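Local coordinates for protein cytochrome C (Thioalkalivibrio paradoxus ARh 1, PDB 5N1T) that probably carries electrons as a small c-type cytochrome, using a single covalently attached heme c whose iron is held by a histidine and a methionine, at residues D28-G40 / Y87-I99. Sequence-based numbering, arbitrary orientation.
Sequences DLRGALLAGNCYG and YSEDEIASIAQHI. With HEC (heme c), chain F.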
ATOM      1  N   ASP B  28      -5.752  32.451 -29.240  1.00 83.18           N
ATOM      2  CA  ASP B  28      -6.815  32.287 -28.188  1.00 84.04           C
ATOM      3  C   ASP B  28      -6.515  31.254 -27.089  1.00 78.39           C
ATOM      4  O   ASP B  28      -5.670  30.343 -27.260  1.00 76.72           O
ATOM      5  CB  ASP B  28      -8.206  32.050 -28.821  1.00 83.70           C
ATOM      6  CG  ASP B  28      -8.339  30.701 -29.537  1.00 85.79           C
ATOM      7  OD1 ASP B  28      -7.335  30.081 -29.958  1.00 78.53           O
ATOM      8  OD2 ASP B  28      -9.498  30.267 -29.704  1.00 97.11           O
ATOM      9  N   LEU B  29      -7.205  31.418 -25.962  1.00 67.72           N
ATOM     10  CA  LEU B  29      -7.055  30.521 -24.819  1.00 57.62           C
ATOM     11  C   LEU B  29      -7.676  29.140 -25.101  1.00 59.54           C
ATOM     12  O   LEU B  29      -7.120  28.097 -24.708  1.00 52.04           O
ATOM     13  CB  LEU B  29      -7.627  31.160 -23.551  1.00 54.88           C
ATOM     14  CG  LEU B  29      -6.935  32.448 -23.078  1.00 54.87           C
ATOM     15  CD1 LEU B  29      -7.644  33.034 -21.862  1.00 57.53           C
ATOM     16  CD2 LEU B  29      -5.449  32.270 -22.794  1.00 49.53           C
ATOM     17  N   ARG B  30      -8.810  29.127 -25.804  1.00 57.62           N
ATOM     18  CA  ARG B  30      -9.391  27.873 -26.261  1.00 55.19           C
ATOM     19  C   ARG B  30      -8.341  26.917 -26.831  1.00 57.65           C
ATOM     20  O   ARG B  30      -8.236  25.780 -26.371  1.00 68.51           O
ATOM     21  CB  ARG B  30     -10.519  28.099 -27.261  1.00 55.43           C
ATOM     22  CG  ARG B  30     -11.102  26.819 -27.833  1.00 53.19           C
ATOM     23  CD  ARG B  30     -11.846  26.048 -26.773  1.00 58.57           C
ATOM     24  NE  ARG B  30     -12.394  24.824 -27.343  1.00 73.93           N
ATOM     25  CZ  ARG B  30     -12.541  23.662 -26.700  1.00 71.31           C
ATOM     26  NH1 ARG B  30     -12.171  23.521 -25.432  1.00 70.49           N
ATOM     27  NH2 ARG B  30     -13.054  22.624 -27.351  1.00 75.88           N
ATOM     28  N   GLY B  31      -7.550  27.373 -27.800  1.00 53.59           N
ATOM     29  CA  GLY B  31      -6.557  26.505 -28.429  1.00 42.89           C
ATOM     30  C   GLY B  31      -5.451  26.156 -27.458  1.00 43.66           C
ATOM     31  O   GLY B  31      -4.901  25.043 -27.472  1.00 48.20           O
ATOM     32  N   ALA B  32      -5.118  27.115 -26.604  1.00 43.66           N
ATOM     33  CA  ALA B  32      -4.062  26.942 -25.628  1.00 41.50           C
ATOM     34  C   ALA B  32      -4.398  25.818 -24.629  1.00 43.24           C
ATOM     35  O   ALA B  32      -3.532  25.038 -24.264  1.00 43.23           O
ATOM     36  CB  ALA B  32      -3.791  28.262 -24.920  1.00 39.77           C
ATOM     37  N   LEU B  33      -5.667  25.735 -24.234  1.00 44.99           N
ATOM     38  CA  LEU B  33      -6.136  24.727 -23.286  1.00 45.58           C
ATOM     39  C   LEU B  33      -6.210  23.366 -23.925  1.00 48.38           C
ATOM     40  O   LEU B  33      -5.849  22.380 -23.272  1.00 58.67           O
ATOM     41  CB  LEU B  33      -7.488  25.106 -22.667  1.00 39.87           C
ATOM     42  CG  LEU B  33      -7.462  26.355 -21.788  1.00 40.37           C
ATOM     43  CD1 LEU B  33      -8.852  26.723 -21.269  1.00 43.01           C
ATOM     44  CD2 LEU B  33      -6.468  26.197 -20.639  1.00 38.28           C
ATOM     45  N   LEU B  34      -6.642  23.321 -25.192  1.00 47.82           N
ATOM     46  CA  LEU B  34      -6.711  22.077 -25.977  1.00 44.21           C
ATOM     47  C   LEU B  34      -5.334  21.501 -26.142  1.00 48.25           C
ATOM     48  O   LEU B  34      -5.162  20.278 -26.046  1.00 52.84           O
ATOM     49  CB  LEU B  34      -7.362  22.281 -27.342  1.00 37.70           C
ATOM     50  CG  LEU B  34      -8.872  22.532 -27.354  1.00 39.56           C
ATOM     51  CD1 LEU B  34      -9.256  23.048 -28.724  1.00 35.32           C
ATOM     52  CD2 LEU B  34      -9.728  21.318 -26.983  1.00 36.74           C
ATOM     53  N   ALA B  35      -4.358  22.393 -26.330  1.00 48.37           N
ATOM     54  CA  ALA B  35      -2.981  22.011 -26.612  1.00 47.23           C
ATOM     55  C   ALA B  35      -2.140  21.761 -25.353  1.00 49.24           C
ATOM     56  O   ALA B  35      -1.335  20.820 -25.323  1.00 48.63           O
ATOM     57  CB  ALA B  35      -2.336  23.070 -27.488  1.00 49.90           C
ATOM     58  N   GLY B  36      -2.335  22.589 -24.320  1.00 49.55           N
ATOM     59  CA  GLY B  36      -1.549  22.547 -23.061  1.00 51.22           C
ATOM     60  C   GLY B  36      -1.293  21.161 -22.461  1.00 55.72           C
ATOM     61  O   GLY B  36      -0.180  20.870 -21.952  1.00 47.64           O
ATOM     62  N   ASN B  37      -2.326  20.310 -22.555  1.00 48.17           N
ATOM     63  CA  ASN B  37      -2.297  18.978 -22.008  1.00 44.17           C
ATOM     64  C   ASN B  37      -1.296  18.071 -22.716  1.00 44.38           C
ATOM     65  O   ASN B  37      -0.717  17.169 -22.104  1.00 45.13           O
ATOM     66  CB  ASN B  37      -3.717  18.405 -21.979  1.00 45.08           C
ATOM     67  CG  ASN B  37      -4.555  18.992 -20.841  1.00 45.97           C
ATOM     68  OD1 ASN B  37      -4.220  18.834 -19.668  1.00 47.86           O
ATOM     69  ND2 ASN B  37      -5.647  19.661 -21.183  1.00 47.74           N
ATOM     70  N   CYS B  38      -1.052  18.339 -23.988  1.00 43.81           N
ATOM     71  CA  CYS B  38      -0.051  17.585 -24.749  1.00 46.71           C
ATOM     72  C   CYS B  38       1.324  17.759 -24.166  1.00 46.42           C
ATOM     73  O   CYS B  38       2.137  16.840 -24.223  1.00 50.20           O
ATOM     74  CB  CYS B  38      -0.022  18.030 -26.213  1.00 45.12           C
ATOM     75  SG  CYS B  38      -1.665  18.125 -26.941  1.00 53.87           S
ATOM     76  N   TYR B  39       1.584  18.930 -23.592  1.00 46.47           N
ATOM     77  CA  TYR B  39       2.894  19.176 -23.011  1.00 48.05           C
ATOM     78  C   TYR B  39       3.085  18.349 -21.752  1.00 48.88           C
ATOM     79  O   TYR B  39       4.213  18.039 -21.390  1.00 50.74           O
ATOM     80  CB  TYR B  39       3.169  20.671 -22.779  1.00 49.16           C
ATOM     81  CG  TYR B  39       2.903  21.583 -23.993  1.00 55.08           C
ATOM     82  CD1 TYR B  39       3.369  21.248 -25.271  1.00 49.84           C
ATOM     83  CD2 TYR B  39       2.190  22.803 -23.847  1.00 55.37           C
ATOM     84  CE1 TYR B  39       3.116  22.072 -26.361  1.00 56.22           C
ATOM     85  CE2 TYR B  39       1.947  23.637 -24.941  1.00 58.16           C
ATOM     86  CZ  TYR B  39       2.413  23.266 -26.198  1.00 59.28           C
ATOM     87  OH  TYR B  39       2.179  24.073 -27.309  1.00 68.21           O
ATOM     88  N   GLY B  40       1.972  17.984 -21.111  1.00 50.99           N
ATOM     89  CA  GLY B  40       1.956  17.113 -19.941  1.00 46.12           C
ATOM     90  C   GLY B  40       2.780  15.855 -20.133  1.00 46.36           C
ATOM     91  O   GLY B  40       3.584  15.522 -19.258  1.00 54.19           O
ATOM     92  N   TYR B  87     -10.711  13.981 -28.671  1.00 49.68           N
ATOM     93  CA  TYR B  87     -10.929  15.214 -29.422  1.00 46.92           C
ATOM     94  C   TYR B  87     -11.711  15.052 -30.712  1.00 51.88           C
ATOM     95  O   TYR B  87     -11.629  14.019 -31.387  1.00 63.63           O
ATOM     96  CB  TYR B  87      -9.600  15.846 -29.743  1.00 40.30           C
ATOM     97  CG  TYR B  87      -8.747  16.050 -28.547  1.00 39.45           C
ATOM     98  CD1 TYR B  87      -9.003  17.106 -27.654  1.00 38.44           C
ATOM     99  CD2 TYR B  87      -7.700  15.189 -28.280  1.00 35.25           C
ATOM    100  CE1 TYR B  87      -8.224  17.300 -26.536  1.00 38.00           C
ATOM    101  CE2 TYR B  87      -6.916  15.373 -27.169  1.00 36.34           C
ATOM    102  CZ  TYR B  87      -7.172  16.425 -26.304  1.00 39.98           C
ATOM    103  OH  TYR B  87      -6.353  16.603 -25.203  1.00 45.75           O
ATOM    104  N   SER B  88     -12.449  16.097 -31.058  1.00 52.66           N
ATOM    105  CA  SER B  88     -13.085  16.199 -32.353  1.00 59.15           C
ATOM    106  C   SER B  88     -12.065  16.593 -33.434  1.00 64.18           C
ATOM    107  O   SER B  88     -10.953  17.051 -33.133  1.00 69.56           O
ATOM    108  CB  SER B  88     -14.166  17.262 -32.275  1.00 59.15           C
ATOM    109  OG  SER B  88     -13.562  18.536 -32.271  1.00 54.19           O
ATOM    110  N   GLU B  89     -12.471  16.429 -34.689  1.00 68.16           N
ATOM    111  CA  GLU B  89     -11.697  16.865 -35.865  1.00 67.85           C
ATOM    112  C   GLU B  89     -11.362  18.363 -35.879  1.00 61.73           C
ATOM    113  O   GLU B  89     -10.258  18.742 -36.255  1.00 51.40           O
ATOM    114  CB  GLU B  89     -12.417  16.467 -37.156  1.00 72.62           C
ATOM    115  CG  GLU B  89     -12.731  14.977 -37.241  1.00 82.10           C
ATOM    116  CD  GLU B  89     -12.788  14.470 -38.662  1.00 87.15           C
ATOM    117  OE1 GLU B  89     -12.857  15.322 -39.588  1.00 87.46           O
ATOM    118  OE2 GLU B  89     -12.750  13.223 -38.841  1.00 79.89           O
ATOM    119  N   ASP B  90     -12.313  19.200 -35.460  1.00 67.20           N
ATOM    120  CA  ASP B  90     -12.081  20.641 -35.268  1.00 67.31           C
ATOM    121  C   ASP B  90     -11.024  20.964 -34.229  1.00 69.05           C
ATOM    122  O   ASP B  90     -10.138  21.798 -34.469  1.00 63.25           O
ATOM    123  CB  ASP B  90     -13.378  21.345 -34.881  1.00 72.85           C
ATOM    124  CG  ASP B  90     -14.110  21.868 -36.071  1.00 77.19           C
ATOM    125  OD1 ASP B  90     -13.965  21.243 -37.145  1.00 71.61           O
ATOM    126  OD2 ASP B  90     -14.804  22.904 -35.933  1.00 85.28           O
ATOM    127  N   GLU B  91     -11.133  20.296 -33.075  1.00 71.75           N
ATOM    128  CA  GLU B  91     -10.214  20.496 -31.963  1.00 63.76           C
ATOM    129  C   GLU B  91      -8.805  20.040 -32.338  1.00 62.40           C
ATOM    130  O   GLU B  91      -7.845  20.756 -32.040  1.00 58.81           O
ATOM    131  CB  GLU B  91     -10.719  19.789 -30.715  1.00 65.39           C
ATOM    132  CG  GLU B  91     -11.948  20.444 -30.091  1.00 63.09           C
ATOM    133  CD  GLU B  91     -12.683  19.518 -29.133  1.00 62.90           C
ATOM    134  OE1 GLU B  91     -12.519  18.265 -29.212  1.00 61.18           O
ATOM    135  OE2 GLU B  91     -13.423  20.061 -28.289  1.00 62.49           O
ATOM    136  N   ILE B  92      -8.706  18.885 -33.014  1.00 53.11           N
ATOM    137  CA  ILE B  92      -7.446  18.380 -33.570  1.00 53.40           C
ATOM    138  C   ILE B  92      -6.718  19.396 -34.480  1.00 54.95           C
ATOM    139  O   ILE B  92      -5.481  19.521 -34.418  1.00 56.17           O
ATOM    140  CB  ILE B  92      -7.659  17.006 -34.234  1.00 52.16           C
ATOM    141  CG1 ILE B  92      -7.500  15.909 -33.179  1.00 56.53           C
ATOM    142  CG2 ILE B  92      -6.626  16.736 -35.302  1.00 48.48           C
ATOM    143  CD1 ILE B  92      -8.429  14.720 -33.332  1.00 58.76           C
ATOM    144  N   ALA B  93      -7.482  20.139 -35.283  1.00 54.21           N
ATOM    145  CA  ALA B  93      -6.933  21.217 -36.115  1.00 52.89           C
ATOM    146  C   ALA B  93      -6.416  22.363 -35.245  1.00 54.72           C
ATOM    147  O   ALA B  93      -5.283  22.809 -35.452  1.00 64.89           O
ATOM    148  CB  ALA B  93      -7.952  21.713 -37.139  1.00 52.42           C
ATOM    149  N   SER B  94      -7.206  22.816 -34.265  1.00 49.71           N
ATOM    150  CA  SER B  94      -6.751  23.850 -33.317  1.00 51.85           C
ATOM    151  C   SER B  94      -5.452  23.437 -32.612  1.00 54.56           C
ATOM    152  O   SER B  94      -4.499  24.210 -32.550  1.00 64.53           O
ATOM    153  CB  SER B  94      -7.814  24.163 -32.266  1.00 56.11           C
ATOM    154  OG  SER B  94      -8.692  25.193 -32.657  1.00 60.48           O
ATOM    155  N   ILE B  95      -5.421  22.212 -32.100  1.00 51.49           N
ATOM    156  CA  ILE B  95      -4.271  21.678 -31.363  1.00 50.92           C
ATOM    157  C   ILE B  95      -3.054  21.672 -32.281  1.00 52.30           C
ATOM    158  O   ILE B  95      -1.956  22.126 -31.897  1.00 49.67           O
ATOM    159  CB  ILE B  95      -4.574  20.251 -30.825  1.00 46.94           C
ATOM    160  CG1 ILE B  95      -5.528  20.324 -29.658  1.00 39.95           C
ATOM    161  CG2 ILE B  95      -3.322  19.499 -30.373  1.00 47.25           C
ATOM    162  CD1 ILE B  95      -6.417  19.105 -29.589  1.00 39.97           C
ATOM    163  N   ALA B  96      -3.280  21.168 -33.496  1.00 53.86           N
ATOM    164  CA  ALA B  96      -2.236  21.035 -34.502  1.00 57.95           C
ATOM    165  C   ALA B  96      -1.576  22.413 -34.746  1.00 61.30           C
ATOM    166  O   ALA B  96      -0.378  22.590 -34.479  1.00 59.55           O
ATOM    167  CB  ALA B  96      -2.818  20.428 -35.775  1.00 52.33           C
ATOM    168  N   GLN B  97      -2.391  23.381 -35.173  1.00 64.76           N
ATOM    169  CA  GLN B  97      -1.988  24.768 -35.387  1.00 68.86           C
ATOM    170  C   GLN B  97      -1.166  25.313 -34.214  1.00 69.32           C
ATOM    171  O   GLN B  97       0.024  25.610 -34.367  1.00 71.33           O
ATOM    172  CB  GLN B  97      -3.236  25.636 -35.602  1.00 73.46           C
ATOM    173  CG  GLN B  97      -2.967  26.988 -36.247  1.00 84.34           C
ATOM    174  CD  GLN B  97      -4.004  28.035 -35.873  1.00 89.14           C
ATOM    175  OE1 GLN B  97      -3.665  29.106 -35.365  1.00 93.78           O
ATOM    176  NE2 GLN B  97      -5.274  27.730 -36.118  1.00 90.83           N
ATOM    177  N   HIS B  98      -1.810  25.406 -33.051  1.00 62.77           N
ATOM    178  CA  HIS B  98      -1.218  25.974 -31.847  1.00 59.92           C
ATOM    179  C   HIS B  98       0.161  25.398 -31.445  1.00 57.79           C
ATOM    180  O   HIS B  98       1.058  26.164 -31.062  1.00 57.93           O
ATOM    181  CB  HIS B  98      -2.225  25.901 -30.695  1.00 61.74           C
ATOM    182  CG  HIS B  98      -1.816  26.674 -29.485  1.00 59.96           C
ATOM    183  ND1 HIS B  98      -2.385  27.889 -29.153  1.00 59.45           N
ATOM    184  CD2 HIS B  98      -0.894  26.402 -28.520  1.00 57.07           C
ATOM    185  CE1 HIS B  98      -1.825  28.331 -28.035  1.00 62.41           C
ATOM    186  NE2 HIS B  98      -0.915  27.451 -27.635  1.00 56.97           N
ATOM    187  N   ILE B  99       0.354  24.086 -31.560  1.00 53.37           N
ATOM    188  CA  ILE B  99       1.665  23.511 -31.213  1.00 60.11           C
ATOM    189  C   ILE B  99       2.761  23.944 -32.199  1.00 65.08           C
ATOM    190  O   ILE B  99       3.813  24.416 -31.770  1.00 78.53           O
ATOM    191  CB  ILE B  99       1.612  21.986 -30.938  1.00 58.49           C
ATOM    192  CG1 ILE B  99       0.870  21.734 -29.621  1.00 59.71           C
ATOM    193  CG2 ILE B  99       3.004  21.385 -30.835  1.00 55.13           C
ATOM    194  CD1 ILE B  99       0.214  20.372 -29.552  1.00 58.12           C
TER
HETATM  195 FE   HEC F 901       1.180  12.264 -27.812  1.00 39.37          FE
HETATM  196  CHA HEC F 901       2.969  10.094 -29.864  1.00 49.23           C
HETATM  197  CHB HEC F 901       0.817  14.405 -30.414  1.00 42.66           C
HETATM  198  CHC HEC F 901      -1.123  14.119 -25.947  1.00 44.34           C
HETATM  199  CHD HEC F 901       1.906  10.366 -25.126  1.00 43.32           C
HETATM  200  NA  HEC F 901       1.784  12.227 -29.806  1.00 46.07           N
HETATM  201  C1A HEC F 901       2.517  11.336 -30.478  1.00 49.63           C
HETATM  202  C2A HEC F 901       2.809  11.662 -31.902  1.00 50.23           C
HETATM  203  C3A HEC F 901       2.143  12.956 -32.061  1.00 48.94           C
HETATM  204  C4A HEC F 901       1.563  13.181 -30.717  1.00 47.92           C
HETATM  205  CMA HEC F 901       2.023  13.858 -33.249  1.00 55.28           C
HETATM  206  CAA HEC F 901       3.610  10.862 -32.899  1.00 52.26           C
HETATM  207  CBA HEC F 901       5.025  11.405 -32.683  1.00 49.93           C
HETATM  208  CGA HEC F 901       6.086  10.878 -33.640  1.00 55.23           C
HETATM  209  O1A HEC F 901       5.889   9.850 -34.321  1.00 56.28           O
HETATM  210  O2A HEC F 901       7.172  11.497 -33.716  1.00 55.61           O
HETATM  211  NB  HEC F 901       0.022  13.971 -28.128  1.00 43.90           N
HETATM  212  C1B HEC F 901       0.018  14.718 -29.255  1.00 41.10           C
HETATM  213  C2B HEC F 901      -0.854  15.903 -29.268  1.00 43.28           C
HETATM  214  C3B HEC F 901      -1.477  15.829 -27.951  1.00 46.12           C
HETATM  215  C4B HEC F 901      -0.859  14.607 -27.308  1.00 47.04           C
HETATM  216  CMB HEC F 901      -1.111  16.915 -30.350  1.00 42.19           C
HETATM  217  CAB HEC F 901      -2.483  16.859 -27.585  1.00 46.56           C
HETATM  218  CBB HEC F 901      -3.245  16.982 -26.324  1.00 53.98           C
HETATM  219  NC  HEC F 901       0.501  12.264 -25.837  1.00 44.61           N
HETATM  220  C1C HEC F 901      -0.385  13.076 -25.215  1.00 44.63           C
HETATM  221  C2C HEC F 901      -0.605  12.785 -23.762  1.00 43.34           C
HETATM  222  C3C HEC F 901       0.309  11.632 -23.558  1.00 46.74           C
HETATM  223  C4C HEC F 901       0.929  11.428 -24.877  1.00 42.73           C
HETATM  224  CMC HEC F 901      -1.531  13.500 -22.823  1.00 45.72           C
HETATM  225  CAC HEC F 901       0.697  10.801 -22.378  1.00 48.95           C
HETATM  226  CBC HEC F 901       0.102  10.875 -21.025  1.00 61.15           C
HETATM  227  ND  HEC F 901       2.249  10.523 -27.549  1.00 40.75           N
HETATM  228  C1D HEC F 901       2.405   9.854 -26.413  1.00 42.34           C
HETATM  229  C2D HEC F 901       3.196   8.605 -26.528  1.00 44.49           C
HETATM  230  C3D HEC F 901       3.519   8.549 -27.962  1.00 46.95           C
HETATM  231  C4D HEC F 901       2.870   9.768 -28.459  1.00 46.18           C
HETATM  232  CMD HEC F 901       3.609   7.647 -25.465  1.00 42.75           C
HETATM  233  CAD HEC F 901       4.269   7.517 -28.740  1.00 40.84           C
HETATM  234  CBD HEC F 901       3.146   6.770 -29.452  1.00 43.64           C
HETATM  235  CGD HEC F 901       2.444   5.710 -28.628  1.00 47.96           C
HETATM  236  O1D HEC F 901       3.080   4.701 -28.250  1.00 48.97           O
HETATM  237  O2D HEC F 901       1.229   5.867 -28.371  1.00 54.56           O
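With CG of H98 trans to its backbone nitrogen (chi1 -170°), the imidazole is carried onto helix 29-42, where it packs as a knob into the hole formed by G31, A32, A35 and Y39. CA of A32 lies over one face of the ring, 3.9 Å from its centroid, a CH-pi contact; the hydroxyl of Y39 meets the ring's edge. The backbones come closest at A35 and I95, 4.9 Å between CA atoms, and G31, without a side chain, lies against the H98 ring; the helix axes pass 8.5 Å apart at a crossing angle of -78°. This near-perpendicular packing of the first and last helices is the hallmark of the cytochrome c fold.

R30 bends at chi2, so that NH2 reaches OE2 of E91 at 2.8 Å in a salt bridge. The oxygen lies in the guanidinium plane, at its edge, while the two charged planes are turned 60° apart; CD2 of L34 lies against one guanidinium face. The other carboxylate oxygen, OE1, accepts from N of S88 at 2.8 Å, and S88 OG in turn accepts from N of E91, completing a capping box.

Toward the heme the contact becomes apolar. CB of L34 packs on CG1 of I95 at 3.5 Å, and SG of C38, one of two covalent heme-binding cysteines, touches CD1 of I99 at 3.9 Å. I95 and I99 also face the heme methyl CMB, while the hydroxyl of Y87 lies near heme CBB, beside the C38 linkage. The chemistry is thus graded: one carboxylate links an interhelical ion pair to a helix start at the outer end, whereas I95 and I99 pack beside the heme attachment, consistent with a largely apolar wall on that side.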